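Local atomic coordinates of 3-hydroxyisobutyrate dehydrogenase (Thermus thermophilus, PDB entry 2CVZ), a protein that probably catalyses the NADP-dependent oxidation of 3-hydroxyisobutyrate to methylmalonate semialdehyde, a step of valine catabolism. Residues K35-Q40 with S45-L50; G241-E246 with P251-A256; K195-I200 with N212-R217. All coordinates share one frame; numbering follows the deposited sequence.

Contact 1 (K35-Q40 with S45-L50); sequences KALRHQ and SEAVPL
Two polar side chains of helix 34-43, His-39 and Gln-40, reach the chain that follows it. His-39 ND1 lies 2.7 Å from Ser-45 OG in a nearly straight hydrogen bond (169°), in which either atom could be the donor. The hydroxyl sits at the ring edge, near the ring plane. On the ring's other nitrogen, NE2 bonds to the backbone O of Tyr-14. Both nitrogens of this buried imidazole are therefore satisfied, and the two bonds should fix how the ring is turned. Ser-45 OG stands between its own backbone N and carbonyl carbon (chi1 53°), which turns it to the histidine.

The helix and strand 46-47 belong to the beta-alpha-beta unit begun by strand 26-29, in the Rossmann-type dinucleotide-binding domain. Strand 46-47 pairs in parallel with strand 26-29, and Glu-46 and Val-48 make backbone bonds to it.

The side-chain amide of Gln-40 takes the place of a backbone carbonyl for the short strand. Its chain runs extended, with CG anti to the backbone N (174°), and carries OE1 to Ala-47 N at 3.0 Å. The N-H meets a lone pair of OE1 in the carbonyl plane. One water donates to Gln-40 OE1, at 2.6 Å, and to Ala-47 O, at 2.8 Å. Both polar backbone atoms of Ala-47 are thus tied to the same amide oxygen, one directly and one through water. Glu-46 points away from the helix, and its OE2 forms a salt bridge with Arg-52. The methyls Ala-36 CB and Ala-47 CB meet at 3.6 Å. Leu-37 CD2 touches Ala-47 CB at the margin.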
loop_
_atom_site.group_PDB
_atom_site.type_symbol
_atom_site.label_atom_id
_atom_site.label_comp_id
_atom_site.label_asym_id
_atom_site.label_seq_id
_atom_site.Cartn_x
_atom_site.Cartn_y
_atom_site.Cartn_z
ATOM N N LYS C 35 -39.461 -2.467 18.450
ATOM C CA LYS C 35 -39.184 -2.984 17.112
ATOM C C LYS C 35 -39.881 -4.330 16.906
ATOM O O LYS C 35 -40.371 -4.630 15.815
ATOM C CB LYS C 35 -37.672 -3.155 16.931
ATOM C CG LYS C 35 -37.230 -3.455 15.512
ATOM C CD LYS C 35 -36.977 -2.179 14.723
ATOM C CE LYS C 35 -35.803 -1.400 15.301
ATOM N NZ LYS C 35 -35.420 -0.241 14.446
ATOM N N ALA C 36 -39.916 -5.142 17.959
ATOM C CA ALA C 36 -40.562 -6.445 17.891
ATOM C C ALA C 36 -42.072 -6.253 17.756
ATOM O O ALA C 36 -42.718 -6.913 16.943
ATOM C CB ALA C 36 -40.244 -7.256 19.143
ATOM N N LEU C 37 -42.625 -5.339 18.549
ATOM C CA LEU C 37 -44.058 -5.062 18.501
ATOM C C LEU C 37 -44.475 -4.588 17.115
ATOM O O LEU C 37 -45.497 -5.024 16.582
ATOM C CB LEU C 37 -44.437 -3.993 19.535
ATOM C CG LEU C 37 -44.322 -4.365 21.014
ATOM C CD1 LEU C 37 -44.758 -3.178 21.861
ATOM C CD2 LEU C 37 -45.189 -5.579 21.318
ATOM N N ARG C 38 -43.684 -3.689 16.536
ATOM C CA ARG C 38 -43.968 -3.164 15.211
ATOM C C ARG C 38 -43.926 -4.275 14.166
ATOM O O ARG C 38 -44.717 -4.316 13.233
ATOM C CB ARG C 38 -42.918 -2.101 14.885
ATOM C CG ARG C 38 -42.999 -1.629 13.434
ATOM C CD ARG C 38 -42.256 -0.307 13.216
ATOM N NE ARG C 38 -41.571 -0.308 11.919
ATOM C CZ ARG C 38 -40.229 -0.218 11.931
ATOM N NH1 ARG C 38 -39.577 -0.139 13.078
ATOM N NH2 ARG C 38 -39.557 -0.215 10.775
ATOM N N HIS C 39 -42.975 -5.190 14.331
ATOM C CA HIS C 39 -42.807 -6.302 13.400
ATOM C C HIS C 39 -44.042 -7.206 13.430
ATOM O O HIS C 39 -44.509 -7.673 12.389
ATOM C CB HIS C 39 -41.545 -7.097 13.770
ATOM C CG HIS C 39 -41.086 -8.043 12.703
ATOM N ND1 HIS C 39 -41.642 -9.291 12.521
ATOM C CD2 HIS C 39 -40.132 -7.914 11.750
ATOM C CE1 HIS C 39 -41.049 -9.891 11.503
ATOM N NE2 HIS C 39 -40.129 -9.075 11.017
ATOM N N GLN C 40 -44.567 -7.443 14.627
ATOM C CA GLN C 40 -45.756 -8.271 14.783
ATOM C C GLN C 40 -46.921 -7.638 14.031
ATOM O O GLN C 40 -47.677 -8.323 13.349
ATOM C CB GLN C 40 -46.120 -8.411 16.261
ATOM C CG GLN C 40 -47.436 -9.137 16.499
ATOM C CD GLN C 40 -47.741 -9.329 17.968
ATOM O OE1 GLN C 40 -46.890 -9.777 18.737
ATOM N NE2 GLN C 40 -48.968 -9.006 18.366
ATOM N N SER C 45 -45.910 -11.770 12.903
ATOM C CA SER C 45 -45.028 -12.543 13.762
ATOM C C SER C 45 -45.554 -12.324 15.172
ATOM O O SER C 45 -46.538 -11.603 15.359
ATOM C CB SER C 45 -43.593 -12.023 13.658
ATOM O OG SER C 45 -43.544 -10.624 13.893
ATOM N N GLU C 46 -44.920 -12.947 16.159
ATOM C CA GLU C 46 -45.342 -12.772 17.543
ATOM C C GLU C 46 -44.163 -12.304 18.382
ATOM O O GLU C 46 -43.197 -13.042 18.577
ATOM C CB GLU C 46 -45.886 -14.078 18.130
ATOM C CG GLU C 46 -46.672 -13.869 19.425
ATOM C CD GLU C 46 -47.037 -15.169 20.123
ATOM O OE1 GLU C 46 -47.294 -16.173 19.427
ATOM O OE2 GLU C 46 -47.080 -15.181 21.373
ATOM N N ALA C 47 -44.237 -11.066 18.862
ATOM C CA ALA C 47 -43.174 -10.514 19.693
ATOM C C ALA C 47 -43.267 -11.184 21.057
ATOM O O ALA C 47 -44.326 -11.186 21.678
ATOM C CB ALA C 47 -43.347 -9.005 19.829
ATOM N N VAL C 48 -42.161 -11.759 21.520
ATOM C CA VAL C 48 -42.148 -12.445 22.809
ATOM C C VAL C 48 -40.870 -12.175 23.594
ATOM O O VAL C 48 -39.873 -11.721 23.036
ATOM C CB VAL C 48 -42.252 -13.978 22.627
ATOM C CG1 VAL C 48 -43.534 -14.340 21.898
ATOM C CG2 VAL C 48 -41.039 -14.486 21.856
ATOM N N PRO C 49 -40.890 -12.437 24.915
ATOM C CA PRO C 49 -39.678 -12.208 25.702
ATOM C C PRO C 49 -38.643 -13.226 25.226
ATOM O O PRO C 49 -38.999 -14.333 24.812
ATOM C CB PRO C 49 -40.143 -12.455 27.136
ATOM C CG PRO C 49 -41.253 -13.448 26.966
ATOM C CD PRO C 49 -41.994 -12.897 25.773
ATOM N N LEU C 50 -37.373 -12.845 25.279
ATOM C CA LEU C 50 -36.285 -13.698 24.818
ATOM C C LEU C 50 -36.388 -15.179 25.171
ATOM O O LEU C 50 -36.054 -16.035 24.352
ATOM C CB LEU C 50 -34.950 -13.146 25.322
ATOM C CG LEU C 50 -33.698 -13.844 24.791
ATOM C CD1 LEU C 50 -33.692 -13.807 23.269
ATOM C CD2 LEU C 50 -32.461 -13.160 25.347
HETATM O O HOH W 1 -46.986 -10.306 21.252
#

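Contact 2 (G241-E246 with P251-A256); sequences GVLDGE and PLLRLA
The flat guanidinium of Arg-254 carries Leu-243 CB on one face and the carboxylate of Asp-244 at its edge. The CB atom stands 3.6 Å above the plane, displaced toward the rim and nearest to NH2. The two flat groups are not coplanar: their planes are 37° apart. Two consecutive helices of the all-helical C-terminal part, 229-243 and 251-267, pack here across the short loop that joins them.

A single carboxylate oxygen takes the salt bridge. Arg-254 NH2 donates to Asp-244 OD2 at 2.8 Å, with an angle of 146° at the hydrogen. The oxygen is met nearly along its C-O axis and lies slightly out of the guanidinium plane. NH1 of Arg-254 adds a weak bond to the same OD2, at 3.1 Å. The arginine chain bends at chi2 (-72°) and is extended beyond, which brings the guanidinium across to Leu-243 and Asp-244. NE is used elsewhere, in a salt bridge with Glu-258 of the third subunit. The buried positive group therefore joins two acidic partners, one in its own chain and one across the subunit interface. A leucine in its place would probably leave both Asp-244 and that Glu-258 without their positive mate.

Leu-253, one residue before the arginine, supplies the apolar half. It crosses Leu-243 at about a right angle. Leu-253 also packs on Ala-170 and Val-174 of helix 160-188. Its backbone N bonds to Glu-181 of the second subunit. Between the leucines, Leu-243 CD1 rests 3.8 Å from Leu-253 CB, and Leu-243 CD2 meets Leu-253 CD1 at 4.1 Å.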
loop_
_atom_site.group_PDB
_atom_site.type_symbol
_atom_site.label_atom_id
_atom_site.label_comp_id
_atom_site.label_asym_id
_atom_site.label_seq_id
_atom_site.Cartn_x
_atom_site.Cartn_y
_atom_site.Cartn_z
ATOM N N GLY C 241 -8.254 -11.946 9.488
ATOM C CA GLY C 241 -8.054 -13.163 10.254
ATOM C C GLY C 241 -8.005 -14.358 9.323
ATOM O O GLY C 241 -7.302 -15.330 9.579
ATOM N N VAL C 242 -8.761 -14.285 8.234
ATOM C CA VAL C 242 -8.777 -15.366 7.258
ATOM C C VAL C 242 -7.438 -15.386 6.521
ATOM O O VAL C 242 -6.895 -16.452 6.230
ATOM C CB VAL C 242 -9.931 -15.186 6.249
ATOM C CG1 VAL C 242 -9.866 -16.273 5.181
ATOM C CG2 VAL C 242 -11.271 -15.229 6.988
ATOM N N LEU C 243 -6.908 -14.201 6.226
ATOM C CA LEU C 243 -5.620 -14.098 5.544
ATOM C C LEU C 243 -4.492 -14.567 6.461
ATOM O O LEU C 243 -3.448 -15.014 5.986
ATOM C CB LEU C 243 -5.349 -12.649 5.117
ATOM C CG LEU C 243 -6.321 -12.019 4.118
ATOM C CD1 LEU C 243 -5.961 -10.556 3.910
ATOM C CD2 LEU C 243 -6.274 -12.776 2.797
ATOM N N ASP C 244 -4.704 -14.455 7.770
ATOM C CA ASP C 244 -3.701 -14.865 8.752
ATOM C C ASP C 244 -3.519 -16.380 8.812
ATOM O O ASP C 244 -2.546 -16.871 9.391
ATOM C CB ASP C 244 -4.079 -14.361 10.146
ATOM C CG ASP C 244 -3.750 -12.892 10.354
ATOM O OD1 ASP C 244 -4.102 -12.363 11.430
ATOM O OD2 ASP C 244 -3.140 -12.269 9.455
ATOM N N GLY C 245 -4.455 -17.117 8.222
ATOM C CA GLY C 245 -4.365 -18.567 8.236
ATOM C C GLY C 245 -3.098 -19.087 7.590
ATOM O O GLY C 245 -2.369 -19.890 8.179
ATOM N N GLU C 246 -2.834 -18.624 6.375
ATOM C CA GLU C 246 -1.657 -19.033 5.615
ATOM C C GLU C 246 -0.660 -17.883 5.509
ATOM O O GLU C 246 0.545 -18.103 5.377
ATOM C CB GLU C 246 -2.091 -19.479 4.213
ATOM C CG GLU C 246 -0.963 -19.684 3.206
ATOM C CD GLU C 246 0.042 -20.737 3.639
ATOM O OE1 GLU C 246 -0.352 -21.693 4.338
ATOM O OE2 GLU C 246 1.229 -20.617 3.262
ATOM N N PRO C 251 -1.055 -7.958 -0.227
ATOM C CA PRO C 251 -0.962 -6.501 -0.093
ATOM C C PRO C 251 -2.242 -5.685 -0.297
ATOM O O PRO C 251 -2.539 -4.788 0.498
ATOM C CB PRO C 251 0.134 -6.135 -1.098
ATOM C CG PRO C 251 -0.015 -7.190 -2.154
ATOM C CD PRO C 251 -0.197 -8.438 -1.324
ATOM N N LEU C 252 -3.003 -5.977 -1.348
ATOM C CA LEU C 252 -4.214 -5.201 -1.597
ATOM C C LEU C 252 -5.271 -5.337 -0.510
ATOM O O LEU C 252 -5.796 -4.334 -0.026
ATOM C CB LEU C 252 -4.826 -5.554 -2.957
ATOM C CG LEU C 252 -4.015 -5.166 -4.198
ATOM C CD1 LEU C 252 -4.872 -5.379 -5.442
ATOM C CD2 LEU C 252 -3.594 -3.708 -4.113
ATOM N N LEU C 253 -5.586 -6.564 -0.115
ATOM C CA LEU C 253 -6.594 -6.757 0.916
ATOM C C LEU C 253 -6.153 -6.186 2.263
ATOM O O LEU C 253 -6.968 -5.635 3.002
ATOM C CB LEU C 253 -6.946 -8.239 1.045
ATOM C CG LEU C 253 -7.629 -8.849 -0.187
ATOM C CD1 LEU C 253 -8.047 -10.282 0.128
ATOM C CD2 LEU C 253 -8.847 -8.016 -0.580
ATOM N N ARG C 254 -4.868 -6.308 2.584
ATOM C CA ARG C 254 -4.368 -5.768 3.846
ATOM C C ARG C 254 -4.547 -4.250 3.862
ATOM O O ARG C 254 -5.012 -3.683 4.850
ATOM C CB ARG C 254 -2.885 -6.104 4.030
ATOM C CG ARG C 254 -2.589 -7.583 4.244
ATOM C CD ARG C 254 -3.018 -8.092 5.624
ATOM N NE ARG C 254 -2.553 -9.464 5.837
ATOM C CZ ARG C 254 -2.961 -10.269 6.814
ATOM N NH1 ARG C 254 -3.859 -9.862 7.706
ATOM N NH2 ARG C 254 -2.469 -11.496 6.898
ATOM N N LEU C 255 -4.171 -3.596 2.765
ATOM C CA LEU C 255 -4.295 -2.144 2.671
ATOM C C LEU C 255 -5.754 -1.697 2.725
ATOM O O LEU C 255 -6.073 -0.633 3.267
ATOM C CB LEU C 255 -3.648 -1.639 1.379
ATOM C CG LEU C 255 -2.399 -0.765 1.546
ATOM C CD1 LEU C 255 -2.780 0.552 2.216
ATOM C CD2 LEU C 255 -1.354 -1.509 2.377
ATOM N N ALA C 256 -6.639 -2.510 2.161
ATOM C CA ALA C 256 -8.061 -2.187 2.161
ATOM C C ALA C 256 -8.581 -1.974 3.582
ATOM O O ALA C 256 -9.358 -1.051 3.829
ATOM C CB ALA C 256 -8.851 -3.298 1.475
#

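Contact 3 (K195-I200 with N212-R217); sequences KALEVI and NLIPQR
Leu-197 meets Ile-214 and Pro-215 by apolar packing. One methyl does the touching: Leu-197 CD1 lies 3.8 Å from Ile-214 CG2 and also 3.8 Å from Pro-215 CG. The leucine crosses the isoleucine at about a right angle and the proline ring obliquely. Its CG is anti to the carbonyl carbon (chi1 -79°), and the chain then runs straight out from helix 193-200 to put CD1 against the two neighbours. Ile-214 uses its CG2 branch here. Its side chain also packs on Leu-176, Ala-179 and Leu-183 of helix 160-188. Leu-219, further along helix 214-219, touches both Leu-197 and Ile-214.

Polar groups act around this cluster rather than in it. Arg-217 NH1 makes a salt bridge with Asp-272 and a hydrogen bond with Thr-226 OG1. Glu-198 forms a salt bridge with Lys-151 of the second subunit.

In backbone terms, two short helices of the C-terminal helical domain meet at the start of helix 214-219, beside the long helix 160-188. The nearest CA atoms, those of Leu-197 and Pro-215, are 7.5 Å apart. The second helix opens with a wider pi-type turn at 214-217. Since the contact rests on carbon-carbon packing alone, its cohesion comes from shape and burial, and no directional bond between the two segments fixes their mutual angle.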
loop_
_atom_site.group_PDB
_atom_site.type_symbol
_atom_site.label_atom_id
_atom_site.label_comp_id
_atom_site.label_asym_id
_atom_site.label_seq_id
_atom_site.Cartn_x
_atom_site.Cartn_y
_atom_site.Cartn_z
ATOM N N LYS C 195 -21.200 9.339 -17.125
ATOM C CA LYS C 195 -20.827 8.748 -18.405
ATOM C C LYS C 195 -19.685 7.754 -18.252
ATOM O O LYS C 195 -19.664 6.715 -18.916
ATOM C CB LYS C 195 -20.442 9.848 -19.400
ATOM C CG LYS C 195 -21.606 10.742 -19.814
ATOM C CD LYS C 195 -22.667 9.944 -20.561
ATOM C CE LYS C 195 -23.796 10.835 -21.068
ATOM N NZ LYS C 195 -24.537 11.486 -19.956
ATOM N N ALA C 196 -18.735 8.071 -17.379
ATOM C CA ALA C 196 -17.606 7.178 -17.145
ATOM C C ALA C 196 -18.128 5.843 -16.619
ATOM O O ALA C 196 -17.680 4.777 -17.045
ATOM C CB ALA C 196 -16.641 7.804 -16.140
ATOM N N LEU C 197 -19.076 5.905 -15.688
ATOM C CA LEU C 197 -19.648 4.690 -15.121
ATOM C C LEU C 197 -20.434 3.906 -16.161
ATOM O O LEU C 197 -20.461 2.673 -16.123
ATOM C CB LEU C 197 -20.538 5.027 -13.922
ATOM C CG LEU C 197 -19.731 5.296 -12.647
ATOM C CD1 LEU C 197 -20.629 5.805 -11.533
ATOM C CD2 LEU C 197 -19.032 4.003 -12.229
ATOM N N GLU C 198 -21.067 4.608 -17.094
ATOM C CA GLU C 198 -21.820 3.919 -18.133
ATOM C C GLU C 198 -20.841 3.052 -18.922
ATOM O O GLU C 198 -21.132 1.902 -19.239
ATOM C CB GLU C 198 -22.497 4.917 -19.077
ATOM C CG GLU C 198 -23.579 4.288 -19.952
ATOM C CD GLU C 198 -24.125 5.240 -21.000
ATOM O OE1 GLU C 198 -24.193 6.458 -20.725
ATOM O OE2 GLU C 198 -24.499 4.764 -22.094
ATOM N N VAL C 199 -19.673 3.609 -19.227
ATOM C CA VAL C 199 -18.658 2.879 -19.982
ATOM C C VAL C 199 -18.085 1.731 -19.152
ATOM O O VAL C 199 -18.027 0.588 -19.611
ATOM C CB VAL C 199 -17.503 3.815 -20.423
ATOM C CG1 VAL C 199 -16.393 3.004 -21.094
ATOM C CG2 VAL C 199 -18.031 4.875 -21.380
ATOM N N ILE C 200 -17.666 2.034 -17.928
ATOM C CA ILE C 200 -17.103 1.017 -17.048
ATOM C C ILE C 200 -18.065 -0.144 -16.828
ATOM O O ILE C 200 -17.656 -1.301 -16.847
ATOM C CB ILE C 200 -16.717 1.620 -15.681
ATOM C CG1 ILE C 200 -15.576 2.618 -15.867
ATOM C CG2 ILE C 200 -16.301 0.515 -14.706
ATOM C CD1 ILE C 200 -15.301 3.472 -14.635
ATOM N N ASN C 212 -24.235 -1.185 -8.960
ATOM C CA ASN C 212 -25.366 -0.972 -8.064
ATOM C C ASN C 212 -25.204 -0.129 -6.807
ATOM O O ASN C 212 -26.158 -0.006 -6.034
ATOM C CB ASN C 212 -25.921 -2.338 -7.660
ATOM C CG ASN C 212 -26.110 -3.259 -8.852
ATOM O OD1 ASN C 212 -26.803 -2.915 -9.807
ATOM N ND2 ASN C 212 -25.487 -4.431 -8.803
ATOM N N LEU C 213 -24.026 0.443 -6.584
ATOM C CA LEU C 213 -23.827 1.255 -5.388
ATOM C C LEU C 213 -23.460 2.704 -5.670
ATOM O O LEU C 213 -24.130 3.623 -5.205
ATOM C CB LEU C 213 -22.753 0.631 -4.491
ATOM C CG LEU C 213 -23.068 -0.719 -3.842
ATOM C CD1 LEU C 213 -21.880 -1.173 -3.000
ATOM C CD2 LEU C 213 -24.305 -0.594 -2.969
ATOM N N ILE C 214 -22.393 2.906 -6.438
ATOM C CA ILE C 214 -21.924 4.248 -6.742
ATOM C C ILE C 214 -22.902 5.116 -7.537
ATOM O O ILE C 214 -23.154 6.263 -7.174
ATOM C CB ILE C 214 -20.559 4.190 -7.465
ATOM C CG1 ILE C 214 -19.537 3.486 -6.561
ATOM C CG2 ILE C 214 -20.081 5.593 -7.800
ATOM C CD1 ILE C 214 -18.163 3.298 -7.185
ATOM N N PRO C 215 -23.466 4.586 -8.632
ATOM C CA PRO C 215 -24.401 5.411 -9.403
ATOM C C PRO C 215 -25.625 5.830 -8.594
ATOM O O PRO C 215 -26.051 6.983 -8.648
ATOM C CB PRO C 215 -24.787 4.502 -10.571
ATOM C CG PRO C 215 -23.599 3.612 -10.732
ATOM C CD PRO C 215 -23.232 3.294 -9.301
ATOM N N GLN C 216 -26.175 4.887 -7.839
ATOM C CA GLN C 216 -27.375 5.122 -7.044
ATOM C C GLN C 216 -27.189 5.900 -5.739
ATOM O O GLN C 216 -28.099 6.609 -5.307
ATOM C CB GLN C 216 -28.058 3.785 -6.724
ATOM C CG GLN C 216 -28.450 2.957 -7.948
ATOM C CD GLN C 216 -27.266 2.265 -8.610
ATOM O OE1 GLN C 216 -26.131 2.351 -8.136
ATOM N NE2 GLN C 216 -27.533 1.564 -9.711
ATOM N N ARG C 217 -26.021 5.780 -5.115
ATOM C CA ARG C 217 -25.790 6.460 -3.843
ATOM C C ARG C 217 -24.877 7.674 -3.876
ATOM O O ARG C 217 -25.116 8.645 -3.159
ATOM C CB ARG C 217 -25.238 5.471 -2.819
ATOM C CG ARG C 217 -26.050 4.212 -2.716
ATOM C CD ARG C 217 -25.625 3.357 -1.548
ATOM N NE ARG C 217 -26.437 2.149 -1.493
ATOM C CZ ARG C 217 -26.605 1.404 -0.409
ATOM N NH1 ARG C 217 -26.011 1.737 0.732
ATOM N NH2 ARG C 217 -27.380 0.331 -0.466
#

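Overall arrangement
Contact 1 belongs to the N-terminal dinucleotide-binding domain, and contacts 2 and 3 to the helical part that follows. In contact 1 the side chain of Ala-36 is about 9 Å from the bound NADPH. The centre of contact 1 lies 40 Å from that of contact 2, on the opposite side of the chain's centre, and 39 Å from that of contact 3. Contacts 2 and 3 are closer, with centres 28 Å apart and nearest atoms about 14 Å apart, and do not touch. Both pack against helix 160-188 and reach the second subunit, whereas no other protein chain of the assembly touches contact 1.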